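Local coordinates for protein polyhedrin (Operophtera brumata cypovirus 19, PDB 5A99) that forms the crystalline matrix of viral occlusion bodies (polyhedra), which in cypoviruses embed virus particles and protect them outside the insect host, at residues A[57-62]-A[185-190]. Sequence-based numbering, arbitrary orientation.
Sequences ISRSYN and ISFAVQ
The Phe187 ring reaches across to the neighbouring strand and lies among Ile57, Arg59 and Tyr61. Its CG sits between the backbone N and the carbonyl carbon (chi1 61°), which swings the ring over toward strand 57-61. Arg59 CB rests on one face, offset toward the rim, in a CH-pi contact 4.2 Å from the ring centroid, while Ile57 CG2 meets the ring edge at Phe187 CE1 (4.0 Å). Tyr61 brings CE2 to 3.4 Å from Phe187 CE2, with the two ring planes inclined by 32°. Beneath these side chains the strands run antiparallel, joined by six backbone hydrogen bonds in the hydrogen-bonded pairs Ile57-Val189, Arg59-Phe187 and Tyr61-Ile185. They are adjacent strands of a three-stranded antiparallel sheet completed within the chain by strand 125-129, and the face bearing Ile57, Arg59, Tyr61 and Phe187 packs against strands 33-40 and 46-53 of the larger sheet. Arg59 bends at chi2 (-76°), folding its guanidinium back over Ile57 CG2, which lies 4.0 Å from the guanidinium plane; NH1 donates to Ser58 O (2.9 Å) from above the carbonyl plane. Asp217 forms a salt bridge with Arg59 NE through OD1 and a hydrogen bond with Tyr61 OH through OD2. On the other face, Ser60 CB touches Ser186 OG at 3.5 Å. Ser186 OG is hydrogen-bonded to Asp214 O of a second subunit, whose Asn213 ND2 also hydrogen-bonds Ser58 O and whose Ile210 packs on Ala188.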
loop_
_atom_site.group_PDB
_atom_site.type_symbol
_atom_site.label_atom_id
_atom_site.label_comp_id
_atom_site.label_asym_id
_atom_site.label_seq_id
_atom_site.Cartn_x
_atom_site.Cartn_y
_atom_site.Cartn_z
ATOM N N ILE A 57 -13.142 -0.199 -0.007
ATOM C CA ILE A 57 -12.096 -0.365 0.981
ATOM C C ILE A 57 -11.675 -1.829 1.012
ATOM O O ILE A 57 -12.496 -2.708 1.265
ATOM C CB ILE A 57 -12.585 0.088 2.387
ATOM C CG1 ILE A 57 -12.841 1.600 2.412
ATOM C CG2 ILE A 57 -11.574 -0.296 3.476
ATOM C CD1 ILE A 57 -13.339 2.123 3.771
ATOM N N SER A 58 -10.400 -2.079 0.710
ATOM C CA SER A 58 -9.774 -3.385 0.925
ATOM C C SER A 58 -8.473 -3.180 1.694
ATOM O O SER A 58 -7.582 -2.484 1.218
ATOM C CB SER A 58 -9.485 -4.068 -0.416
ATOM O OG SER A 58 -8.624 -5.181 -0.260
ATOM N N ARG A 59 -8.358 -3.780 2.878
ATOM C CA ARG A 59 -7.197 -3.551 3.727
ATOM C C ARG A 59 -6.735 -4.817 4.396
ATOM O O ARG A 59 -7.536 -5.690 4.710
ATOM C CB ARG A 59 -7.517 -2.538 4.832
ATOM C CG ARG A 59 -8.013 -1.210 4.333
ATOM C CD ARG A 59 -6.890 -0.354 3.781
ATOM N NE ARG A 59 -7.387 0.977 3.467
ATOM C CZ ARG A 59 -8.021 1.291 2.337
ATOM N NH1 ARG A 59 -8.207 0.374 1.396
ATOM N NH2 ARG A 59 -8.450 2.527 2.144
ATOM N N SER A 60 -5.436 -4.901 4.649
ATOM C CA SER A 60 -4.924 -5.964 5.498
ATOM C C SER A 60 -3.807 -5.412 6.377
ATOM O O SER A 60 -3.108 -4.442 6.020
ATOM C CB SER A 60 -4.484 -7.191 4.674
ATOM O OG SER A 60 -3.444 -6.862 3.773
ATOM N N TYR A 61 -3.675 -6.004 7.558
ATOM C CA TYR A 61 -2.716 -5.543 8.539
ATOM C C TYR A 61 -1.962 -6.740 9.081
ATOM O O TYR A 61 -2.554 -7.721 9.527
ATOM C CB TYR A 61 -3.433 -4.769 9.646
ATOM C CG TYR A 61 -4.225 -3.617 9.091
ATOM C CD1 TYR A 61 -3.647 -2.367 8.899
ATOM C CD2 TYR A 61 -5.554 -3.786 8.728
ATOM C CE1 TYR A 61 -4.378 -1.318 8.361
ATOM C CE2 TYR A 61 -6.289 -2.744 8.199
ATOM C CZ TYR A 61 -5.696 -1.514 8.010
ATOM O OH TYR A 61 -6.443 -0.485 7.479
ATOM N N ASN A 62 -0.645 -6.677 8.993
ATOM C CA ASN A 62 0.176 -7.721 9.560
ATOM C C ASN A 62 0.268 -7.513 11.075
ATOM O O ASN A 62 -0.070 -6.439 11.576
ATOM C CB ASN A 62 1.559 -7.718 8.915
ATOM C CG ASN A 62 2.315 -8.991 9.182
ATOM O OD1 ASN A 62 1.720 -10.028 9.473
ATOM N ND2 ASN A 62 3.636 -8.926 9.090
ATOM N N ILE A 185 -4.891 -9.221 10.350
ATOM C CA ILE A 185 -6.267 -8.826 10.091
ATOM C C ILE A 185 -6.488 -8.270 8.692
ATOM O O ILE A 185 -5.787 -7.353 8.254
ATOM C CB ILE A 185 -6.753 -7.820 11.139
ATOM C CG1 ILE A 185 -6.885 -8.501 12.508
ATOM C CG2 ILE A 185 -8.096 -7.243 10.752
ATOM C CD1 ILE A 185 -7.064 -7.527 13.637
ATOM N N SER A 186 -7.466 -8.858 8.001
ATOM C CA SER A 186 -7.900 -8.427 6.673
ATOM C C SER A 186 -9.396 -8.055 6.693
ATOM O O SER A 186 -10.198 -8.728 7.341
ATOM C CB SER A 186 -7.656 -9.537 5.641
ATOM O OG SER A 186 -6.320 -10.005 5.721
ATOM N N PHE A 187 -9.768 -6.979 6.001
ATOM C CA PHE A 187 -11.181 -6.668 5.817
ATOM C C PHE A 187 -11.457 -5.903 4.519
ATOM O O PHE A 187 -10.547 -5.409 3.849
ATOM C CB PHE A 187 -11.759 -5.943 7.043
ATOM C CG PHE A 187 -11.107 -4.630 7.344
ATOM C CD1 PHE A 187 -11.406 -3.505 6.599
ATOM C CD2 PHE A 187 -10.209 -4.515 8.390
ATOM C CE1 PHE A 187 -10.813 -2.284 6.876
ATOM C CE2 PHE A 187 -9.619 -3.300 8.682
ATOM C CZ PHE A 187 -9.915 -2.183 7.918
ATOM N N ALA A 188 -12.726 -5.873 4.149
ATOM C CA ALA A 188 -13.159 -5.184 2.950
ATOM C C ALA A 188 -14.600 -4.779 3.108
ATOM O O ALA A 188 -15.375 -5.416 3.828
ATOM C CB ALA A 188 -13.014 -6.061 1.746
ATOM N N VAL A 189 -14.948 -3.704 2.420
ATOM C CA VAL A 189 -16.316 -3.253 2.343
ATOM C C VAL A 189 -16.423 -2.231 1.212
ATOM O O VAL A 189 -15.510 -1.433 1.011
ATOM C CB VAL A 189 -16.787 -2.648 3.685
ATOM C CG1 VAL A 189 -15.847 -1.557 4.163
ATOM C CG2 VAL A 189 -18.207 -2.122 3.563
ATOM N N GLN A 190 -17.533 -2.273 0.475
ATOM C CA GLN A 190 -17.797 -1.292 -0.574
ATOM C C GLN A 190 -19.096 -0.571 -0.254
ATOM O O GLN A 190 -19.907 -1.052 0.560
ATOM C CB GLN A 190 -17.898 -1.974 -1.954
ATOM C CG GLN A 190 -19.082 -2.898 -2.093
ATOM C CD GLN A 190 -19.297 -3.409 -3.517
ATOM O OE1 GLN A 190 -18.526 -3.109 -4.436
ATOM N NE2 GLN A 190 -20.365 -4.184 -3.703
HETATM O O HOH W 1 -8.564 -7.421 1.896
#